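Local coordinates for protein tyrosyl-tRNA synthetase (Archaeoglobus fulgidus, PDB 2CYB) that probably catalyses tyrosine activation by ATP and its transfer to the acceptor end of tRNA(Tyr), working as a homodimeric class I synthetase, at residues 54-57 with 58-61; 100-104 with 105-109; 221-224 with 225-229; 306-309 with 310-314. All coordinates share one frame; numbering follows the deposited sequence.

Contact 1: residues 54-57 with 58-61; sequences QKLM and DLQE
Asp-58 and Lys-55, a helical turn apart, are joined by a salt bridge in which Lys-55 NZ lies 2.9 Å from Asp-58 OD1. The two side chains cross at about a right angle, and the ammonium arrives on the anti lone pair of OD1, the one turned away from the other carboxylate oxygen. The lysine reaches it by folding up: bends at chi2 (46°) and chi3 (60°) double the chain back, and Lys-55 CE passes 3.5 Å from Asp-58 OD1 on the way. This pair is part of a larger polar cluster, for Lys-55 NZ also donates to the backbone oxygens of Ile-10 and Arg-12, while Asp-58 OD2 makes a salt bridge with Arg-12. With a cation at each oxygen, the buried carboxylate is probably kept ionised. Beneath the charges the backbone supplies regular i to i+4 bonds, Asp-58 N to Gln-54 O at 2.9 Å and Leu-59 N to Lys-55 O at 2.9 Å, the latter fairly straight (165°). Leu-59 carries the apolar share, its CD1 coming 4.4 Å from Leu-56 CD2. Both leucines also pack on strand 65-70, so this pair belongs to the side of the helix turned to the sheet. The Met-57 side chain leads away from the following turn to pack on Leu-102. The arrangement is an i to i+3 ion pair on the crossover helix of the beta-alpha-beta unit formed by strand 34-39, helix 47-61 and strand 65-70, part of the Rossmann fold of class I synthetases.

Contact 2: residues 100-104 with 105-109; sequences LGLDE and SRAKF
Asp-103 and Ser-105 form the tight heart of this turn. Ser-105 OG donates to Asp-103 OD1 at a very short 2.5 Å, and Ser-105 N reaches the same oxygen at 3.1 Å on its anti lone pair, closing an Asx turn. The carboxylate can fold back this way because its CG stands between the backbone N and the carbonyl carbon (chi1 54°). Arg-106 lays its CG 3.2 Å from Asp-103 OD1. The Asp-103 carbonyl is gripped twice as well: Ala-107 N comes nearly end-on to Asp-103 O at 3.0 Å, whereas Arg-106 N, at 2.9 Å from Asp-103 O, sits above the carbonyl plane. With an alanine here, the hydroxyl and amide of Ser-105 would probably both lose their acceptor, and the turn would be held by the backbone bonds alone. On the buried side, Leu-102 CD2 meets Ala-107 CB at 4.1 Å, and Phe-109 presents its ring edge to Leu-102 O, with CE1 3.3 Å from that oxygen; the carbonyl is buried and has no hydrogen-bond partner.

The solvent side is looser. Arg-106 NE makes a long salt bridge with Asp-103 OD2, the two flat groups being turned 46° apart. Glu-104, paired with Lys-94, accepts a bond from a water that in turn accepts from Phe-109 N.

Gly-101, with positive phi, ends helix 83-99 in a Schellman motif, and the chain then turns into strand 108-111. Leu-102 packs on helix 47-61, Ala-107 on Ile-66 of strand 65-70, and Phe-109 touches Val-68 of that strand and Phe-97 and Ile-98 of helix 83-99.

Contact 3: residues 221-224 with 225-229; sequences NYIS and VRDPP
Asp-227 OD2 is gripped by two groups: Ser-224 N donates to it at 2.8 Å, and Lys-235 from the following helix makes a salt bridge with it. The amide bond is straight (166°), yet it meets the oxygen from well above the carboxylate plane. With CG anti to the carbonyl carbon and beside the backbone N (chi1 -76°), the carboxylate is turned back toward Ser-224 N. A water donates to Asp-227 OD1 at 2.8 Å and is itself hydrogen-bonded to Ser-224 OG at 2.6 Å. The backbone closes the same way: Asp-227 N to Ser-224 O, at 3.0 Å, completes a type I beta turn from Ser-224 to Asp-227. The Ile-223 side chain crosses the aspartate at about a right angle, and its CA lies 3.5 Å from Asp-227 OD2. Ser-224 OG also bonds to Glu-44 of the 'HIGH' region, as does the Tyr-222 hydroxyl, and the serine oxygen sits in the plane of the Tyr-222 ring, at its edge. Lys-235 bonds to Tyr-222 O as well. The chemistry implies a turn held by hydrogen bonds to its backbone and carboxylate; the lysine probably offsets the aspartate's charge, and hydroxyls join the chain just after the 'KMSKS' region to the 'HIGH' region.

Contact 4: residues 306-309 with 310-314; sequences KYLN and MLLED
Met-310 lays its methyl over one face of the Tyr-307 ring, CE standing 3.3 Å above the ring plane and set off toward the rim. It is a CH-pi contact, with Met-310 CE 3.5 Å from the Tyr-307 ring centroid, and the sulfur, farther above the same face, makes the pair a Met-aromatic contact. The two side chains run alongside each other and point the same way; a bend at chi3 (-82°) tips the methyl down onto the ring. The knob is thus the methyl, and its hollow is floored by the ring, with Tyr-307 CD2 3.4 Å from Met-310 CE, and edged by the aliphatic part of Lys-306, whose CG is 4.2 Å from Met-310 CE. A serine in place of Tyr-307 would probably open a gap under this methyl, set it free to swing, and leave the amide of Val-267 without the hydroxyl that now bonds to it.

A second fit lies round the helix. Leu-308 CD1 rests against the side chain one turn on, 4.3 Å from Leu-311 CD1. Its closeness to Leu-312 CD1 is doubtful, because that methyl is modelled too near a backbone oxygen for its place to be trusted. Regular backbone bonds hold the spacing, such as Leu-311 N to Tyr-307 O at 2.9 Å.

Within helix 297-319, the tyrosine packs against helix 250-263, its ring edge-to-face with Phe-263, and bonds to strand 266-268. Asn-309 and Leu-312 instead lie on helix 229-237, and Leu-308 on Ile-223 of the preceding loop.

In the fold
From the N terminus the four contacts follow one another in series; each joins adjoining segments, so none encloses a long loop and none nests in or crosses another. Contact 1 lies within the last two turns or so of the crossover helix 47-61. Contact 2 closes the tight turn leading from helix 83-99 into strand 108-111, the outermost strand on that side of the sheet, and it touches contact 1 through Leu-56, Met-57 and Leu-102. Contact 3 closes the turn ahead of helix 229-237, and contact 4 lies in the C-terminal helix 297-319. These two also touch, their centres about 11 Å apart, tying the loop after the 'KMSKS' region to that helix.

Contact 1: residues 54-57 with 58-61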
# COMPACT_ATOMS: atom_id res chain seq x y z
N GLN A 54 -21.13 -22.90 -4.96
CA GLN A 54 -22.52 -23.35 -4.87
C GLN A 54 -23.44 -22.16 -4.61
O GLN A 54 -24.54 -22.10 -5.16
CB GLN A 54 -22.69 -24.40 -3.76
CG GLN A 54 -24.14 -24.86 -3.53
CD GLN A 54 -24.75 -25.56 -4.73
OE1 GLN A 54 -25.84 -25.22 -5.18
NE2 GLN A 54 -24.04 -26.57 -5.24
N LYS A 55 -22.99 -21.21 -3.80
CA LYS A 55 -23.81 -20.05 -3.51
C LYS A 55 -23.98 -19.21 -4.77
O LYS A 55 -25.05 -18.64 -5.00
CB LYS A 55 -23.20 -19.22 -2.38
CG LYS A 55 -24.01 -18.00 -1.98
CD LYS A 55 -25.50 -18.31 -1.83
CE LYS A 55 -25.78 -19.37 -0.77
NZ LYS A 55 -27.23 -19.77 -0.73
N LEU A 56 -22.94 -19.13 -5.60
CA LEU A 56 -23.05 -18.37 -6.84
C LEU A 56 -24.07 -19.04 -7.77
O LEU A 56 -24.81 -18.36 -8.47
CB LEU A 56 -21.69 -18.26 -7.55
CG LEU A 56 -20.70 -17.25 -6.95
CD1 LEU A 56 -19.42 -17.24 -7.78
CD2 LEU A 56 -21.32 -15.85 -6.94
N MET A 57 -24.10 -20.37 -7.76
CA MET A 57 -25.06 -21.10 -8.60
C MET A 57 -26.47 -20.87 -8.08
O MET A 57 -27.42 -20.80 -8.85
CB MET A 57 -24.73 -22.60 -8.64
CG MET A 57 -23.47 -22.91 -9.44
SD MET A 57 -23.16 -24.68 -9.65
CE MET A 57 -24.00 -24.97 -11.19
N ASP A 58 -26.62 -20.76 -6.76
CA ASP A 58 -27.92 -20.50 -6.17
C ASP A 58 -28.36 -19.12 -6.67
O ASP A 58 -29.48 -18.95 -7.15
CB ASP A 58 -27.85 -20.43 -4.63
CG ASP A 58 -27.54 -21.78 -3.99
OD1 ASP A 58 -27.31 -21.80 -2.75
OD2 ASP A 58 -27.54 -22.81 -4.69
N LEU A 59 -27.47 -18.14 -6.56
CA LEU A 59 -27.76 -16.77 -6.99
C LEU A 59 -28.12 -16.65 -8.46
O LEU A 59 -29.03 -15.90 -8.83
CB LEU A 59 -26.57 -15.86 -6.66
CG LEU A 59 -26.47 -15.45 -5.19
CD1 LEU A 59 -25.04 -15.04 -4.83
CD2 LEU A 59 -27.44 -14.31 -4.92
N GLN A 60 -27.39 -17.38 -9.30
CA GLN A 60 -27.65 -17.36 -10.74
C GLN A 60 -29.04 -17.96 -11.00
O GLN A 60 -29.77 -17.52 -11.89
CB GLN A 60 -26.56 -18.16 -11.45
CG GLN A 60 -26.54 -18.03 -12.97
CD GLN A 60 -27.64 -18.81 -13.63
OE1 GLN A 60 -27.80 -20.00 -13.38
NE2 GLN A 60 -28.41 -18.15 -14.49
N GLU A 61 -29.40 -18.96 -10.20
CA GLU A 61 -30.70 -19.61 -10.34
C GLU A 61 -31.80 -18.66 -9.88
O GLU A 61 -32.94 -18.75 -10.34
CB GLU A 61 -30.75 -20.89 -9.50
CG GLU A 61 -32.08 -21.61 -9.55
CD GLU A 61 -32.09 -22.89 -8.74
OE1 GLU A 61 -33.16 -23.54 -8.67
OE2 GLU A 61 -31.03 -23.24 -8.18

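Contact 2: residues 100-104 with 105-109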
# COMPACT_ATOMS: atom_id res chain seq x y z
N LEU A 100 -17.28 -27.12 -12.64
CA LEU A 100 -18.09 -27.31 -11.45
C LEU A 100 -19.52 -26.82 -11.65
O LEU A 100 -20.38 -27.01 -10.78
CB LEU A 100 -17.48 -26.59 -10.25
CG LEU A 100 -16.19 -27.17 -9.67
CD1 LEU A 100 -15.70 -26.27 -8.54
CD2 LEU A 100 -16.45 -28.59 -9.15
N GLY A 101 -19.77 -26.19 -12.79
CA GLY A 101 -21.11 -25.70 -13.06
C GLY A 101 -21.18 -24.22 -13.41
O GLY A 101 -22.21 -23.76 -13.90
N LEU A 102 -20.11 -23.48 -13.15
CA LEU A 102 -20.12 -22.06 -13.47
C LEU A 102 -19.67 -21.82 -14.91
O LEU A 102 -18.65 -21.16 -15.16
CB LEU A 102 -19.21 -21.28 -12.50
CG LEU A 102 -19.78 -21.05 -11.10
CD1 LEU A 102 -18.74 -20.34 -10.24
CD2 LEU A 102 -21.05 -20.22 -11.19
N ASP A 103 -20.44 -22.35 -15.86
CA ASP A 103 -20.13 -22.20 -17.28
C ASP A 103 -20.20 -20.73 -17.69
O ASP A 103 -20.90 -19.93 -17.08
CB ASP A 103 -21.09 -23.04 -18.12
CG ASP A 103 -22.54 -22.75 -17.82
OD1 ASP A 103 -23.01 -21.63 -18.12
OD2 ASP A 103 -23.22 -23.64 -17.27
N GLU A 104 -19.48 -20.40 -18.76
CA GLU A 104 -19.43 -19.02 -19.24
C GLU A 104 -20.72 -18.42 -19.77
O GLU A 104 -20.72 -17.29 -20.26
CB GLU A 104 -18.32 -18.90 -20.28
CG GLU A 104 -16.93 -19.09 -19.68
CD GLU A 104 -15.82 -18.79 -20.65
OE1 GLU A 104 -15.59 -19.62 -21.56
OE2 GLU A 104 -15.18 -17.74 -20.50
N SER A 105 -21.82 -19.16 -19.67
CA SER A 105 -23.11 -18.64 -20.11
C SER A 105 -23.87 -18.21 -18.86
O SER A 105 -24.85 -17.47 -18.94
CB SER A 105 -23.90 -19.71 -20.86
OG SER A 105 -24.34 -20.74 -19.99
N ARG A 106 -23.40 -18.68 -17.71
CA ARG A 106 -24.03 -18.36 -16.43
C ARG A 106 -23.17 -17.42 -15.58
O ARG A 106 -23.66 -16.78 -14.65
CB ARG A 106 -24.31 -19.64 -15.63
CG ARG A 106 -25.34 -20.57 -16.27
CD ARG A 106 -25.67 -21.73 -15.34
NE ARG A 106 -26.72 -22.60 -15.87
CZ ARG A 106 -27.97 -22.22 -16.14
NH1 ARG A 106 -28.34 -20.96 -15.95
NH2 ARG A 106 -28.84 -23.09 -16.61
N ALA A 107 -21.88 -17.34 -15.89
CA ALA A 107 -20.97 -16.49 -15.13
C ALA A 107 -19.89 -15.83 -15.99
O ALA A 107 -19.41 -16.42 -16.96
CB ALA A 107 -20.32 -17.30 -14.02
N LYS A 108 -19.51 -14.62 -15.61
CA LYS A 108 -18.48 -13.86 -16.33
C LYS A 108 -17.18 -13.88 -15.53
O LYS A 108 -17.13 -13.37 -14.41
CB LYS A 108 -18.93 -12.42 -16.53
CG LYS A 108 -17.93 -11.53 -17.26
CD LYS A 108 -18.48 -10.11 -17.43
CE LYS A 108 -17.62 -9.27 -18.36
NZ LYS A 108 -16.24 -9.08 -17.83
N PHE A 109 -16.13 -14.46 -16.11
CA PHE A 109 -14.84 -14.51 -15.44
C PHE A 109 -14.02 -13.27 -15.74
O PHE A 109 -13.91 -12.85 -16.90
CB PHE A 109 -14.07 -15.77 -15.84
CG PHE A 109 -14.69 -17.05 -15.35
CD1 PHE A 109 -15.84 -17.56 -15.95
CD2 PHE A 109 -14.16 -17.72 -14.25
CE1 PHE A 109 -16.46 -18.71 -15.46
CE2 PHE A 109 -14.77 -18.87 -13.75
CZ PHE A 109 -15.92 -19.36 -14.35
O HOH W 1 -16.19 -15.26 -18.77

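Contact 3: residues 221-224 with 225-229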
# COMPACT_ATOMS: atom_id res chain seq x y z
N ASN A 221 -6.15 -31.71 5.68
CA ASN A 221 -7.43 -32.17 6.22
C ASN A 221 -8.61 -31.62 5.42
O ASN A 221 -9.56 -31.08 5.99
CB ASN A 221 -7.54 -31.76 7.69
CG ASN A 221 -7.35 -30.27 7.89
OD1 ASN A 221 -6.74 -29.59 7.06
ND2 ASN A 221 -7.85 -29.75 9.00
N TYR A 222 -8.54 -31.78 4.10
CA TYR A 222 -9.59 -31.31 3.21
C TYR A 222 -9.60 -32.14 1.93
O TYR A 222 -8.63 -32.86 1.65
CB TYR A 222 -9.37 -29.83 2.87
CG TYR A 222 -8.08 -29.56 2.12
CD1 TYR A 222 -7.98 -29.85 0.76
CD2 TYR A 222 -6.96 -29.04 2.77
CE1 TYR A 222 -6.79 -29.63 0.07
CE2 TYR A 222 -5.77 -28.82 2.08
CZ TYR A 222 -5.69 -29.11 0.73
OH TYR A 222 -4.52 -28.90 0.04
N ILE A 223 -10.68 -32.04 1.17
CA ILE A 223 -10.81 -32.78 -0.09
C ILE A 223 -10.68 -31.84 -1.29
O ILE A 223 -11.35 -30.82 -1.37
CB ILE A 223 -12.19 -33.49 -0.16
CG1 ILE A 223 -12.26 -34.57 0.92
CG2 ILE A 223 -12.41 -34.07 -1.55
CD1 ILE A 223 -13.60 -35.25 1.02
N SER A 224 -9.81 -32.21 -2.23
CA SER A 224 -9.58 -31.40 -3.42
C SER A 224 -10.33 -31.99 -4.60
O SER A 224 -10.60 -33.19 -4.63
CB SER A 224 -8.09 -31.36 -3.74
OG SER A 224 -7.34 -31.00 -2.59
N VAL A 225 -10.67 -31.15 -5.57
CA VAL A 225 -11.40 -31.60 -6.76
C VAL A 225 -10.57 -32.56 -7.59
O VAL A 225 -11.07 -33.17 -8.54
CB VAL A 225 -11.80 -30.43 -7.67
CG1 VAL A 225 -12.69 -29.45 -6.92
CG2 VAL A 225 -10.55 -29.73 -8.20
N ARG A 226 -9.30 -32.70 -7.24
CA ARG A 226 -8.40 -33.57 -7.97
C ARG A 226 -8.19 -34.90 -7.26
O ARG A 226 -7.57 -35.81 -7.82
CB ARG A 226 -7.06 -32.85 -8.17
CG ARG A 226 -6.25 -33.30 -9.37
CD ARG A 226 -4.96 -32.50 -9.47
NE ARG A 226 -4.15 -32.90 -10.62
CZ ARG A 226 -4.52 -32.74 -11.89
NH1 ARG A 226 -5.69 -32.19 -12.18
NH2 ARG A 226 -3.72 -33.14 -12.87
N ASP A 227 -8.69 -35.03 -6.04
CA ASP A 227 -8.54 -36.29 -5.31
C ASP A 227 -9.25 -37.43 -6.05
O ASP A 227 -10.41 -37.31 -6.45
CB ASP A 227 -9.12 -36.19 -3.90
CG ASP A 227 -8.22 -35.42 -2.94
OD1 ASP A 227 -6.98 -35.45 -3.12
OD2 ASP A 227 -8.75 -34.81 -1.99
N PRO A 228 -8.55 -38.55 -6.27
CA PRO A 228 -9.17 -39.69 -6.96
C PRO A 228 -10.21 -40.36 -6.05
O PRO A 228 -10.11 -40.28 -4.82
CB PRO A 228 -7.98 -40.59 -7.26
CG PRO A 228 -7.05 -40.32 -6.11
CD PRO A 228 -7.13 -38.82 -5.99
N PRO A 229 -11.20 -41.03 -6.64
CA PRO A 229 -12.25 -41.71 -5.87
C PRO A 229 -11.73 -42.46 -4.66
O PRO A 229 -12.31 -42.39 -3.58
CB PRO A 229 -12.90 -42.62 -6.91
CG PRO A 229 -12.82 -41.79 -8.14
CD PRO A 229 -11.40 -41.25 -8.09
O HOH W 2 -6.20 -33.17 -1.75

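Contact 4: residues 306-309 with 310-314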
# COMPACT_ATOMS: atom_id res chain seq x y z
N LYS A 306 -19.73 -41.56 -1.79
CA LYS A 306 -20.27 -41.92 -3.09
C LYS A 306 -20.81 -40.71 -3.86
O LYS A 306 -20.54 -40.55 -5.05
CB LYS A 306 -21.38 -42.96 -2.94
CG LYS A 306 -22.07 -43.31 -4.25
CD LYS A 306 -23.18 -44.32 -4.05
CE LYS A 306 -23.89 -44.60 -5.37
NZ LYS A 306 -25.03 -45.55 -5.21
N TYR A 307 -21.58 -39.86 -3.18
CA TYR A 307 -22.13 -38.69 -3.85
C TYR A 307 -21.04 -37.69 -4.20
O TYR A 307 -21.05 -37.10 -5.28
CB TYR A 307 -23.19 -38.03 -2.98
CG TYR A 307 -24.55 -38.69 -3.10
CD1 TYR A 307 -24.85 -39.84 -2.39
CD2 TYR A 307 -25.52 -38.16 -3.96
CE1 TYR A 307 -26.09 -40.47 -2.52
CE2 TYR A 307 -26.76 -38.78 -4.10
CZ TYR A 307 -27.04 -39.93 -3.38
OH TYR A 307 -28.27 -40.53 -3.50
N LEU A 308 -20.09 -37.49 -3.29
CA LEU A 308 -19.01 -36.55 -3.54
C LEU A 308 -18.22 -37.05 -4.75
O LEU A 308 -17.83 -36.26 -5.61
CB LEU A 308 -18.10 -36.43 -2.32
CG LEU A 308 -17.03 -35.33 -2.37
CD1 LEU A 308 -17.68 -33.98 -2.70
CD2 LEU A 308 -16.32 -35.25 -1.03
N ASN A 309 -17.99 -38.36 -4.82
CA ASN A 309 -17.25 -38.91 -5.95
C ASN A 309 -18.00 -38.73 -7.26
O ASN A 309 -17.39 -38.56 -8.31
CB ASN A 309 -16.91 -40.39 -5.73
CG ASN A 309 -15.62 -40.57 -4.96
OD1 ASN A 309 -14.68 -39.80 -5.13
ND2 ASN A 309 -15.56 -41.60 -4.12
N MET A 310 -19.33 -38.77 -7.20
CA MET A 310 -20.13 -38.58 -8.40
C MET A 310 -19.96 -37.13 -8.85
O MET A 310 -19.82 -36.84 -10.04
CB MET A 310 -21.61 -38.87 -8.13
CG MET A 310 -21.92 -40.33 -7.88
SD MET A 310 -23.70 -40.67 -7.87
CE MET A 310 -24.10 -40.21 -6.20
N LEU A 311 -19.96 -36.24 -7.87
CA LEU A 311 -19.81 -34.81 -8.10
C LEU A 311 -18.48 -34.49 -8.78
O LEU A 311 -18.44 -33.81 -9.81
CB LEU A 311 -19.92 -34.09 -6.74
CG LEU A 311 -20.42 -32.65 -6.67
CD1 LEU A 311 -20.77 -32.31 -5.23
CD2 LEU A 311 -19.36 -31.71 -7.20
N LEU A 312 -17.39 -34.99 -8.21
CA LEU A 312 -16.05 -34.76 -8.74
C LEU A 312 -15.80 -35.48 -10.06
O LEU A 312 -15.15 -34.94 -10.96
CB LEU A 312 -14.99 -35.17 -7.72
CG LEU A 312 -14.78 -34.25 -6.52
CD1 LEU A 312 -16.09 -34.01 -5.80
CD2 LEU A 312 -13.76 -34.87 -5.58
N GLU A 313 -16.31 -36.70 -10.18
CA GLU A 313 -16.14 -37.47 -11.40
C GLU A 313 -16.76 -36.69 -12.55
O GLU A 313 -16.15 -36.54 -13.61
CB GLU A 313 -16.81 -38.84 -11.28
CG GLU A 313 -15.90 -39.90 -10.69
CD GLU A 313 -14.73 -40.23 -11.59
OE1 GLU A 313 -14.96 -40.72 -12.72
OE2 GLU A 313 -13.57 -39.99 -11.18
N ASP A 314 -17.97 -36.20 -12.34
CA ASP A 314 -18.66 -35.42 -13.35
C ASP A 314 -17.86 -34.15 -13.66
O ASP A 314 -17.75 -33.73 -14.81
CB ASP A 314 -20.06 -35.04 -12.86
CG ASP A 314 -20.81 -34.19 -13.85
OD1 ASP A 314 -21.08 -34.67 -14.97
OD2 ASP A 314 -21.15 -33.03 -13.51